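Endoglucanase (Thermotoga maritima, PDB 1VHO) is probably a metal-dependent aminopeptidase of the peptidase M42 family, expected to bind two divalent metal cations per subunit. Local coordinates at residues A[74-77]-A[83-86]; A[153-158]-A[167-172]; A[177-182]-A[321-326]; A[302-307]-A[317-322]. All coordinates share one frame; numbering follows the deposited sequence.

Contact 1: residues A[74-77]-A[83-86]; sequences VVSK and ARLE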
loop_
_atom_site.group_PDB
_atom_site.type_symbol
_atom_site.label_atom_id
_atom_site.label_comp_id
_atom_site.label_asym_id
_atom_site.label_seq_id
_atom_site.Cartn_x
_atom_site.Cartn_y
_atom_site.Cartn_z
ATOM N N VAL A 74 5.424 17.707 -5.160
ATOM C CA VAL A 74 4.689 18.945 -5.386
ATOM C C VAL A 74 5.610 19.924 -6.112
ATOM O O VAL A 74 6.827 19.899 -5.842
ATOM C CB VAL A 74 4.202 19.553 -4.031
ATOM C CG1 VAL A 74 5.368 19.810 -3.087
ATOM C CG2 VAL A 74 3.413 20.819 -4.325
ATOM N N VAL A 75 5.091 20.710 -7.030
ATOM C CA VAL A 75 5.938 21.696 -7.719
ATOM C C VAL A 75 6.190 22.797 -6.642
ATOM O O VAL A 75 5.202 23.337 -6.131
ATOM C CB VAL A 75 5.236 22.302 -8.928
ATOM C CG1 VAL A 75 6.022 23.466 -9.504
ATOM C CG2 VAL A 75 5.070 21.196 -10.010
ATOM N N SER A 76 7.430 22.983 -6.260
ATOM C CA SER A 76 7.685 23.984 -5.210
ATOM C C SER A 76 8.185 25.295 -5.782
ATOM O O SER A 76 8.108 26.320 -5.112
ATOM C CB SER A 76 8.748 23.414 -4.259
ATOM O OG SER A 76 9.869 23.045 -5.035
ATOM N N LYS A 77 8.687 25.272 -7.009
ATOM C CA LYS A 77 9.246 26.486 -7.590
ATOM C C LYS A 77 9.260 26.410 -9.100
ATOM O O LYS A 77 9.524 25.331 -9.654
ATOM C CB LYS A 77 10.693 26.572 -7.055
ATOM C CG LYS A 77 11.519 27.727 -7.549
ATOM C CD LYS A 77 12.840 27.843 -6.775
ATOM C CE LYS A 77 13.688 26.602 -6.987
ATOM N NZ LYS A 77 15.146 26.848 -6.786
ATOM N N ALA A 83 10.899 23.626 -13.549
ATOM C CA ALA A 83 10.040 23.533 -12.354
ATOM C C ALA A 83 10.721 22.548 -11.398
ATOM O O ALA A 83 11.093 21.413 -11.778
ATOM C CB ALA A 83 8.642 23.075 -12.649
ATOM N N ARG A 84 10.839 22.943 -10.136
ATOM C CA ARG A 84 11.454 22.078 -9.143
ATOM C C ARG A 84 10.380 21.245 -8.413
ATOM O O ARG A 84 9.326 21.798 -8.140
ATOM C CB ARG A 84 12.192 22.939 -8.075
ATOM C CG ARG A 84 12.615 22.050 -6.907
ATOM C CD ARG A 84 13.231 22.853 -5.784
ATOM N NE ARG A 84 14.639 23.162 -6.052
ATOM C CZ ARG A 84 15.289 24.101 -5.365
ATOM N NH1 ARG A 84 14.657 24.789 -4.409
ATOM N NH2 ARG A 84 16.556 24.349 -5.654
ATOM N N LEU A 85 10.647 19.973 -8.155
ATOM C CA LEU A 85 9.677 19.128 -7.465
ATOM C C LEU A 85 10.216 18.685 -6.096
ATOM O O LEU A 85 11.388 18.308 -6.043
ATOM C CB LEU A 85 9.425 17.819 -8.240
ATOM C CG LEU A 85 8.877 17.954 -9.667
ATOM C CD1 LEU A 85 8.666 16.553 -10.269
ATOM C CD2 LEU A 85 7.564 18.706 -9.665
ATOM N N GLU A 86 9.392 18.718 -5.073
ATOM C CA GLU A 86 9.766 18.273 -3.749
ATOM C C GLU A 86 8.870 17.106 -3.331
ATOM O O GLU A 86 7.686 17.167 -3.597
ATOM C CB GLU A 86 9.549 19.430 -2.721
ATOM C CG GLU A 86 10.647 20.460 -2.924
ATOM C CD GLU A 86 10.773 21.496 -1.838
ATOM O OE1 GLU A 86 11.744 22.275 -1.930
ATOM O OE2 GLU A 86 9.923 21.540 -0.916
#
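Val74 and Glu86 form a hydrogen-bonded antiparallel pair (Val74 N to Glu86 O 2.8 Å, Glu86 N to Val74 O 2.9 Å), Val75 and Leu85 a non-hydrogen-bonded one, and beyond them the register slips by a residue, so that Lys77 rather than Ser76 pairs with Arg84. Ser76 N still reaches Arg84 O at 2.9 Å, and its OG adds a weak bond to the same oxygen. Lys77 O takes Arg84 N, whereas Lys77 N is buried without a partner, probably a consequence of the bulge. On one face of the sheet, Val75 and Leu85 meet obliquely, CG2 to CD2 3.5 Å, while Val75 CG1 leans on the Ala83 methyl. On the other, Lys77 starts out extended and then turns at chi3 (63°), which lays CE over one face of the Arg84 guanidinium, 3.2 Å above its plane and off toward the rim. That brings two like charges together, Lys77 NZ to Arg84 NH2 3.1 Å; salt bridges to Glu79 for the lysine and Glu135 for the arginine probably offset the repulsion. This is a beta hairpin with a beta bulge, in the antiparallel sheet of the smaller domain.

Contact 2: residues A[153-158]-A[167-172]; sequences AVIDQT and VGKALD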
loop_
_atom_site.group_PDB
_atom_site.type_symbol
_atom_site.label_atom_id
_atom_site.label_comp_id
_atom_site.label_asym_id
_atom_site.label_seq_id
_atom_site.Cartn_x
_atom_site.Cartn_y
_atom_site.Cartn_z
ATOM N N ALA A 153 2.551 15.700 -8.553
ATOM C CA ALA A 153 2.984 14.699 -9.531
ATOM C C ALA A 153 3.087 13.330 -8.871
ATOM O O ALA A 153 3.314 13.253 -7.673
ATOM C CB ALA A 153 4.413 15.068 -10.005
ATOM N N VAL A 154 2.823 12.267 -9.646
ATOM C CA VAL A 154 3.025 10.922 -9.129
ATOM C C VAL A 154 3.839 10.194 -10.222
ATOM O O VAL A 154 3.999 10.725 -11.323
ATOM C CB VAL A 154 1.712 10.168 -8.874
ATOM C CG1 VAL A 154 0.917 10.850 -7.722
ATOM C CG2 VAL A 154 0.875 10.184 -10.151
ATOM N N ILE A 155 4.284 8.990 -9.938
ATOM C CA ILE A 155 5.008 8.198 -10.942
ATOM C C ILE A 155 4.049 7.810 -12.056
ATOM O O ILE A 155 2.891 7.433 -11.853
ATOM C CB ILE A 155 5.529 6.908 -10.242
ATOM C CG1 ILE A 155 6.671 7.284 -9.310
ATOM C CG2 ILE A 155 5.987 5.874 -11.273
ATOM C CD1 ILE A 155 7.854 7.857 -10.005
ATOM N N ASP A 156 4.505 7.958 -13.312
ATOM C CA ASP A 156 3.651 7.637 -14.452
ATOM C C ASP A 156 4.006 6.207 -14.920
ATOM O O ASP A 156 4.977 6.052 -15.623
ATOM C CB ASP A 156 3.870 8.634 -15.577
ATOM C CG ASP A 156 3.000 8.460 -16.794
ATOM O OD1 ASP A 156 1.998 7.697 -16.790
ATOM O OD2 ASP A 156 3.300 9.068 -17.846
ATOM N N GLN A 157 3.283 5.237 -14.411
ATOM C CA GLN A 157 3.541 3.827 -14.742
ATOM C C GLN A 157 2.219 3.085 -14.943
ATOM O O GLN A 157 1.331 3.176 -14.071
ATOM C CB GLN A 157 4.231 3.131 -13.553
ATOM C CG GLN A 157 4.595 1.642 -13.795
ATOM C CD GLN A 157 5.716 1.501 -14.794
ATOM O OE1 GLN A 157 6.648 2.303 -14.878
ATOM N NE2 GLN A 157 5.744 0.425 -15.620
ATOM N N THR A 158 2.180 2.325 -16.023
ATOM C CA THR A 158 0.967 1.514 -16.307
ATOM C C THR A 158 1.308 0.083 -15.870
ATOM O O THR A 158 2.327 -0.448 -16.317
ATOM C CB THR A 158 0.676 1.591 -17.798
ATOM O OG1 THR A 158 0.234 2.968 -18.064
ATOM C CG2 THR A 158 -0.475 0.673 -18.228
ATOM N N VAL A 167 3.433 -6.176 -12.245
ATOM C CA VAL A 167 4.500 -5.167 -12.080
ATOM C C VAL A 167 3.836 -3.785 -12.191
ATOM O O VAL A 167 3.024 -3.551 -13.090
ATOM C CB VAL A 167 5.551 -5.309 -13.199
ATOM C CG1 VAL A 167 6.604 -4.212 -13.081
ATOM C CG2 VAL A 167 6.274 -6.673 -13.115
ATOM N N GLY A 168 4.149 -2.894 -11.240
ATOM C CA GLY A 168 3.517 -1.565 -11.317
ATOM C C GLY A 168 3.908 -0.740 -10.093
ATOM O O GLY A 168 4.668 -1.183 -9.229
ATOM N N LYS A 169 3.570 0.551 -10.178
ATOM C CA LYS A 169 3.940 1.452 -9.097
ATOM C C LYS A 169 3.094 1.170 -7.849
ATOM O O LYS A 169 1.957 0.676 -7.970
ATOM C CB LYS A 169 3.733 2.942 -9.467
ATOM C CG LYS A 169 2.231 3.251 -9.854
ATOM C CD LYS A 169 2.137 4.772 -10.073
ATOM C CE LYS A 169 0.726 5.226 -10.492
ATOM N NZ LYS A 169 -0.254 5.246 -9.383
ATOM N N ALA A 170 3.590 1.670 -6.729
ATOM C CA ALA A 170 2.830 1.626 -5.466
ATOM C C ALA A 170 2.307 0.301 -4.983
ATOM O O ALA A 170 1.506 0.295 -4.004
ATOM C CB ALA A 170 1.616 2.588 -5.578
ATOM N N LEU A 171 2.865 -0.821 -5.439
ATOM C CA LEU A 171 2.407 -2.106 -4.885
ATOM C C LEU A 171 2.820 -2.298 -3.461
ATOM O O LEU A 171 2.215 -3.082 -2.716
ATOM C CB LEU A 171 2.840 -3.251 -5.827
ATOM C CG LEU A 171 2.154 -3.261 -7.181
ATOM C CD1 LEU A 171 2.903 -4.134 -8.193
ATOM C CD2 LEU A 171 0.706 -3.747 -7.102
ATOM N N ASP A 172 3.861 -1.586 -2.946
ATOM C CA ASP A 172 4.255 -1.717 -1.566
ATOM C C ASP A 172 3.086 -1.423 -0.622
ATOM O O ASP A 172 3.156 -1.823 0.543
ATOM C CB ASP A 172 5.521 -0.920 -1.224
ATOM C CG ASP A 172 5.384 0.538 -1.666
ATOM O OD1 ASP A 172 4.486 1.227 -1.165
ATOM O OD2 ASP A 172 6.126 0.970 -2.559
HETATM O O HOH W 1 1.558 0.975 -12.319
#
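Lys169 threads its aliphatic chain past Ile155, the two side chains running in opposite directions, and this is the close-packed part of the contact. Lys169 CD sits 3.3 Å from Ile155 O and CE follows at 3.4 Å from that same oxygen, while Lys169 CB lies against the Ile155 CG2 methyl at 4.1 Å. The chain gets there because CG stands between the backbone N and the carbonyl carbon (chi1 59°) and then runs straight until the turn at chi4 (76°). The packing is slacker at Gln157, which is partly exposed. Its CG passes the backbone of 167-172 at 3.9 Å from Lys169 N and 4.2 Å from Gly168 CA. Past the end of strand 152-155 the two backbones are linked through water 1, which donates to Gln157 O (2.8 Å) and accepts from Lys169 N (3.0 Å). At the far end of the lysine, NZ makes salt bridges with Glu70 and Asp18. A buried ammonium held by two carboxylates most likely keeps its positive charge, fixing the chain just ahead of helix 171-187 and of Asp172, predicted to bridge two metal ions, probably zinc.

Contact 3: residues A[177-182]-A[321-326]; sequences CGVLVK and EELARL. With SO4 (sulfate ion), chain D.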
loop_
_atom_site.group_PDB
_atom_site.type_symbol
_atom_site.label_atom_id
_atom_site.label_comp_id
_atom_site.label_asym_id
_atom_site.label_seq_id
_atom_site.Cartn_x
_atom_site.Cartn_y
_atom_site.Cartn_z
ATOM N N CYS A 177 -3.712 -3.604 0.037
ATOM C CA CYS A 177 -5.089 -3.186 -0.165
ATOM C C CYS A 177 -5.791 -4.347 -0.920
ATOM O O CYS A 177 -6.901 -4.688 -0.511
ATOM C CB CYS A 177 -5.189 -1.914 -1.075
ATOM S SG CYS A 177 -4.594 -0.455 -0.114
ATOM N N GLY A 178 -5.176 -4.907 -1.914
ATOM C CA GLY A 178 -5.711 -6.021 -2.719
ATOM C C GLY A 178 -5.992 -7.236 -1.782
ATOM O O GLY A 178 -7.033 -7.873 -1.876
ATOM N N VAL A 179 -5.055 -7.541 -0.885
ATOM C CA VAL A 179 -5.272 -8.674 0.049
ATOM C C VAL A 179 -6.550 -8.434 0.862
ATOM O O VAL A 179 -7.437 -9.285 0.975
ATOM C CB VAL A 179 -4.123 -8.765 1.092
ATOM C CG1 VAL A 179 -4.523 -9.802 2.204
ATOM C CG2 VAL A 179 -2.804 -9.144 0.476
ATOM N N LEU A 180 -6.698 -7.205 1.394
ATOM C CA LEU A 180 -7.872 -6.941 2.244
ATOM C C LEU A 180 -9.170 -6.949 1.465
ATOM O O LEU A 180 -10.218 -7.373 2.019
ATOM C CB LEU A 180 -7.642 -5.674 3.074
ATOM C CG LEU A 180 -6.397 -5.756 4.003
ATOM C CD1 LEU A 180 -6.422 -4.573 4.964
ATOM C CD2 LEU A 180 -6.442 -7.073 4.812
ATOM N N VAL A 181 -9.114 -6.500 0.205
ATOM C CA VAL A 181 -10.361 -6.564 -0.622
ATOM C C VAL A 181 -10.729 -8.039 -0.823
ATOM O O VAL A 181 -11.925 -8.415 -0.659
ATOM C CB VAL A 181 -10.121 -5.884 -1.986
ATOM C CG1 VAL A 181 -11.270 -6.219 -2.961
ATOM C CG2 VAL A 181 -10.061 -4.360 -1.782
ATOM N N LYS A 182 -9.732 -8.865 -1.125
ATOM C CA LYS A 182 -9.981 -10.314 -1.345
ATOM C C LYS A 182 -10.449 -10.989 -0.057
ATOM O O LYS A 182 -11.280 -11.919 -0.104
ATOM C CB LYS A 182 -8.760 -10.999 -1.940
ATOM C CG LYS A 182 -8.420 -10.569 -3.381
ATOM C CD LYS A 182 -9.513 -10.912 -4.392
ATOM C CE LYS A 182 -9.545 -12.381 -4.733
ATOM N NZ LYS A 182 -10.542 -12.693 -5.781
ATOM N N GLU A 321 -3.525 -13.727 -2.969
ATOM C CA GLU A 321 -4.726 -14.523 -2.728
ATOM C C GLU A 321 -4.577 -15.473 -1.553
ATOM O O GLU A 321 -5.526 -15.649 -0.804
ATOM C CB GLU A 321 -5.036 -15.414 -3.952
ATOM C CG GLU A 321 -5.056 -14.678 -5.254
ATOM C CD GLU A 321 -5.587 -15.548 -6.400
ATOM O OE1 GLU A 321 -4.953 -16.583 -6.688
ATOM O OE2 GLU A 321 -6.619 -15.131 -6.933
ATOM N N GLU A 322 -3.415 -16.161 -1.453
ATOM C CA GLU A 322 -3.226 -17.076 -0.321
ATOM C C GLU A 322 -3.237 -16.341 0.998
ATOM O O GLU A 322 -3.783 -16.850 1.972
ATOM C CB GLU A 322 -1.959 -17.941 -0.467
ATOM C CG GLU A 322 -2.132 -18.987 -1.588
ATOM C CD GLU A 322 -3.117 -20.083 -1.184
ATOM O OE1 GLU A 322 -4.322 -19.967 -1.473
ATOM O OE2 GLU A 322 -2.737 -21.058 -0.514
ATOM N N LEU A 323 -2.680 -15.113 1.069
ATOM C CA LEU A 323 -2.774 -14.364 2.324
ATOM C C LEU A 323 -4.232 -14.082 2.641
ATOM O O LEU A 323 -4.701 -14.144 3.799
ATOM C CB LEU A 323 -1.911 -13.085 2.266
ATOM C CG LEU A 323 -1.951 -12.229 3.536
ATOM C CD1 LEU A 323 -1.794 -13.107 4.796
ATOM C CD2 LEU A 323 -0.891 -11.137 3.567
ATOM N N ALA A 324 -5.000 -13.601 1.614
ATOM C CA ALA A 324 -6.409 -13.311 1.912
ATOM C C ALA A 324 -7.161 -14.601 2.339
ATOM O O ALA A 324 -8.016 -14.536 3.209
ATOM C CB ALA A 324 -7.058 -12.773 0.627
ATOM N N ARG A 325 -6.837 -15.723 1.717
ATOM C CA ARG A 325 -7.478 -16.999 2.097
ATOM C C ARG A 325 -7.170 -17.296 3.550
ATOM O O ARG A 325 -8.044 -17.635 4.358
ATOM C CB ARG A 325 -6.985 -18.148 1.165
ATOM C CG ARG A 325 -7.712 -19.484 1.438
ATOM C CD ARG A 325 -7.482 -20.475 0.306
ATOM N NE ARG A 325 -6.153 -21.106 0.311
ATOM C CZ ARG A 325 -5.858 -22.199 1.016
ATOM N NH1 ARG A 325 -6.768 -22.818 1.791
ATOM N NH2 ARG A 325 -4.632 -22.693 0.957
ATOM N N LEU A 326 -5.890 -17.173 3.945
ATOM C CA LEU A 326 -5.521 -17.392 5.342
ATOM C C LEU A 326 -6.229 -16.442 6.269
ATOM O O LEU A 326 -6.716 -16.859 7.342
ATOM C CB LEU A 326 -3.982 -17.108 5.493
ATOM C CG LEU A 326 -3.467 -17.213 6.931
ATOM C CD1 LEU A 326 -3.810 -18.591 7.522
ATOM C CD2 LEU A 326 -1.934 -17.008 6.958
HETATM S S SO4 D . -9.855 -24.192 2.309
HETATM O O1 SO4 D . -9.738 -24.974 1.015
HETATM O O2 SO4 D . -8.914 -24.846 3.272
HETATM O O3 SO4 D . -9.514 -22.766 2.045
HETATM O O4 SO4 D . -11.265 -24.314 2.804
HETATM O O HOH W 2 -9.823 -15.459 -6.008
#
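Val179 CG1 and Leu323 CG each stand anti to their own backbone N (chi1 170° and 180°), and these rotations bring the two groups together between the helices, crossing at an oblique angle with CG1 3.8 Å from CG. Next to them comes Ala324, whose methyl is wedged against helix 177-182: its CB lies 3.5 Å from Val179 O and 3.6 Å from Lys182 CB. With only a methyl in between, the backbones draw close, the CA atoms of Val179 and Ala324 being 5.1 Å apart and the segment axes 8.2 Å apart at a crossing angle of -45°. Both helices lie on the same side of the eight-stranded mixed sheet, an alpha/beta layout usual for zinc aminopeptidases of this clan; Val179 reaches Ile303 of strand 297-304 and Leu323 reaches Ile301 and Ile303. Toward the rim the contact turns polar. Lys182 folds at chi2 and chi3, its NZ forming a salt bridge with Glu185 and giving a hydrogen to water 2, which in turn makes a weak bond to Glu321 OE2. Turned away from helix 177-182, Arg325 makes a side-on salt bridge with Glu322, NE to OE1 at 2.8 Å and NH2 to OE2, with both oxygens close to the guanidinium plane. Its remaining nitrogen, NH1, donates to sulfate O3 at 2.8 Å; His269 holds the same ion, which probably came from the crystallisation liquor.

Contact 4: residues A[302-307]-A[317-322]; sequences SIPLKY and PRDVEE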
loop_
_atom_site.group_PDB
_atom_site.type_symbol
_atom_site.label_atom_id
_atom_site.label_comp_id
_atom_site.label_asym_id
_atom_site.label_seq_id
_atom_site.Cartn_x
_atom_site.Cartn_y
_atom_site.Cartn_z
ATOM N N SER A 302 3.430 -10.084 5.745
ATOM C CA SER A 302 3.870 -9.376 4.572
ATOM C C SER A 302 3.791 -10.137 3.267
ATOM O O SER A 302 3.945 -11.357 3.222
ATOM C CB SER A 302 5.378 -8.972 4.740
ATOM O OG SER A 302 5.483 -8.048 5.839
ATOM N N ILE A 303 3.593 -9.341 2.197
ATOM C CA ILE A 303 3.591 -9.894 0.836
ATOM C C ILE A 303 4.994 -9.698 0.234
ATOM O O ILE A 303 5.541 -8.578 0.306
ATOM C CB ILE A 303 2.550 -9.115 0.004
ATOM C CG1 ILE A 303 1.119 -9.504 0.413
ATOM C CG2 ILE A 303 2.759 -9.388 -1.498
ATOM C CD1 ILE A 303 0.738 -10.964 0.234
ATOM N N PRO A 304 5.621 -10.727 -0.314
ATOM C CA PRO A 304 6.938 -10.615 -0.932
ATOM C C PRO A 304 6.838 -9.643 -2.122
ATOM O O PRO A 304 5.877 -9.728 -2.897
ATOM C CB PRO A 304 7.243 -12.005 -1.509
ATOM C CG PRO A 304 6.402 -12.911 -0.606
ATOM C CD PRO A 304 5.111 -12.116 -0.425
ATOM N N LEU A 305 7.766 -8.718 -2.167
ATOM C CA LEU A 305 7.718 -7.749 -3.307
ATOM C C LEU A 305 9.127 -7.564 -3.795
ATOM O O LEU A 305 10.065 -7.428 -3.006
ATOM C CB LEU A 305 7.072 -6.472 -2.758
ATOM C CG LEU A 305 6.934 -5.272 -3.689
ATOM C CD1 LEU A 305 5.811 -4.385 -3.148
ATOM C CD2 LEU A 305 8.231 -4.463 -3.773
ATOM N N LYS A 306 9.328 -7.513 -5.105
ATOM C CA LYS A 306 10.689 -7.297 -5.625
ATOM C C LYS A 306 10.792 -5.912 -6.214
ATOM O O LYS A 306 9.800 -5.360 -6.713
ATOM C CB LYS A 306 10.912 -8.414 -6.662
ATOM C CG LYS A 306 12.364 -8.698 -7.015
ATOM C CD LYS A 306 12.428 -9.904 -7.961
ATOM C CE LYS A 306 13.753 -10.627 -7.864
ATOM N NZ LYS A 306 14.845 -9.929 -8.602
ATOM N N TYR A 307 11.956 -5.277 -6.174
ATOM C CA TYR A 307 12.191 -3.957 -6.763
ATOM C C TYR A 307 11.467 -2.863 -5.988
ATOM O O TYR A 307 10.867 -1.927 -6.504
ATOM C CB TYR A 307 11.908 -3.885 -8.270
ATOM C CG TYR A 307 12.480 -5.072 -9.023
ATOM C CD1 TYR A 307 13.831 -5.346 -9.044
ATOM C CD2 TYR A 307 11.598 -5.951 -9.663
ATOM C CE1 TYR A 307 14.312 -6.475 -9.721
ATOM C CE2 TYR A 307 12.056 -7.071 -10.325
ATOM C CZ TYR A 307 13.418 -7.327 -10.332
ATOM O OH TYR A 307 13.872 -8.437 -10.998
ATOM N N PRO A 317 0.505 -12.488 -7.610
ATOM C CA PRO A 317 -0.881 -12.496 -7.211
ATOM C C PRO A 317 -1.280 -13.706 -6.403
ATOM O O PRO A 317 -2.223 -13.606 -5.600
ATOM C CB PRO A 317 -1.686 -12.364 -8.503
ATOM C CG PRO A 317 -0.709 -11.988 -9.549
ATOM C CD PRO A 317 0.682 -12.371 -9.092
ATOM N N ARG A 318 -0.554 -14.846 -6.550
ATOM C CA ARG A 318 -0.909 -16.000 -5.716
ATOM C C ARG A 318 -0.577 -15.755 -4.256
ATOM O O ARG A 318 -1.273 -16.315 -3.379
ATOM C CB ARG A 318 -0.196 -17.273 -6.187
ATOM C CG ARG A 318 -0.520 -17.693 -7.618
ATOM C CD ARG A 318 0.441 -18.825 -8.010
ATOM N NE ARG A 318 1.812 -18.274 -8.090
ATOM C CZ ARG A 318 2.888 -19.008 -8.283
ATOM N NH1 ARG A 318 2.761 -20.342 -8.414
ATOM N NH2 ARG A 318 4.074 -18.471 -8.348
ATOM N N ASP A 319 0.507 -15.019 -3.925
ATOM C CA ASP A 319 0.810 -14.740 -2.536
ATOM C C ASP A 319 -0.304 -13.874 -1.943
ATOM O O ASP A 319 -0.668 -13.950 -0.753
ATOM C CB ASP A 319 2.148 -13.951 -2.388
ATOM C CG ASP A 319 3.355 -14.819 -2.707
ATOM O OD1 ASP A 319 3.305 -16.084 -2.541
ATOM O OD2 ASP A 319 4.365 -14.236 -3.139
ATOM N N VAL A 320 -0.784 -12.925 -2.792
ATOM C CA VAL A 320 -1.870 -12.049 -2.364
ATOM C C VAL A 320 -3.125 -12.834 -2.042
ATOM O O VAL A 320 -3.808 -12.623 -1.020
ATOM C CB VAL A 320 -2.112 -10.955 -3.443
ATOM C CG1 VAL A 320 -3.419 -10.201 -3.186
ATOM C CG2 VAL A 320 -0.940 -9.961 -3.362
ATOM N N GLU A 321 -3.525 -13.727 -2.969
ATOM C CA GLU A 321 -4.726 -14.523 -2.728
ATOM C C GLU A 321 -4.577 -15.473 -1.553
ATOM O O GLU A 321 -5.526 -15.649 -0.804
ATOM C CB GLU A 321 -5.036 -15.414 -3.952
ATOM C CG GLU A 321 -5.056 -14.678 -5.254
ATOM C CD GLU A 321 -5.587 -15.548 -6.400
ATOM O OE1 GLU A 321 -4.953 -16.583 -6.688
ATOM O OE2 GLU A 321 -6.619 -15.131 -6.933
ATOM N N GLU A 322 -3.415 -16.161 -1.453
ATOM C CA GLU A 322 -3.226 -17.076 -0.321
ATOM C C GLU A 322 -3.237 -16.341 0.998
ATOM O O GLU A 322 -3.783 -16.850 1.972
ATOM C CB GLU A 322 -1.959 -17.941 -0.467
ATOM C CG GLU A 322 -2.132 -18.987 -1.588
ATOM C CD GLU A 322 -3.117 -20.083 -1.184
ATOM O OE1 GLU A 322 -4.322 -19.967 -1.473
ATOM O OE2 GLU A 322 -2.737 -21.058 -0.514
HETATM O O HOH W 3 4.312 -11.606 -3.992
#
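The Asp319 carboxylate approaches the Pro304 ring at its CG-CD border, OD2 lying 3.5 Å from Pro304 CG. The carboxylate oxygens have polar partners: OD1 accepts from the backbone N of Gly245, and OD2 from that of Gly243. OD2 also takes a hydrogen from water 3 at 2.8 Å, and the other hydrogen of this water goes to Pro304 O at 2.7 Å. A buried acid is thus satisfied by backbone amides and a water, without a basic side chain among these partners, and CG anti to its carbonyl carbon (chi1 -71°) sets the group between the strand and the loop 243-245. The second flat group, the Tyr307 ring, lies further along 302-307 and is backed on one face by Lys306 CG, 3.6 Å above its centre; the same lysine then bends round to donate from NZ to Tyr307 OH at 3.0 Å. The apolar half of the contact is Ile303. Its CD1 lies against the helix backbone, 3.4 Å from Asp319 O, and touches Val320 CG2 at 4.1 Å, the two side chains crossing at about a right angle. Strand 302-304 and helix segment 317-322 run nearly antiparallel (160°), as when a helix packs back across a strand of the central sheet in an alpha/beta fold, here after the short strand 313-315. Helix 7-16 packs on Val320 through Thr7 and Leu11, and strand 222-229 borders Ile303, whose backbone bonds to Asp227, a predicted zinc ligand, and to Thr229.

In the fold
Contact 1 stands apart, about 34 Å from contact 4 and 37 Å from contact 3 between centres; it is partly exposed, held by backbone bonds and fringed with charges. Contacts 2, 3 and 4 are buried. Contact 2 links the two parts of the fold: its strand 152-155 neighbours strand 73-79 of contact 1, and its other segment opens helix 171-187, which contact 3 uses further on. Contacts 3 and 4 share helix 317-333 and merge into one apolar layer, with Leu323 CD2 3.7 Å from Ile303 CD1. Leu305 of contact 4 packs on the helix start in contact 2. A single water bridges the two segments in each of the three buried contacts, weakly on one side in contact 3.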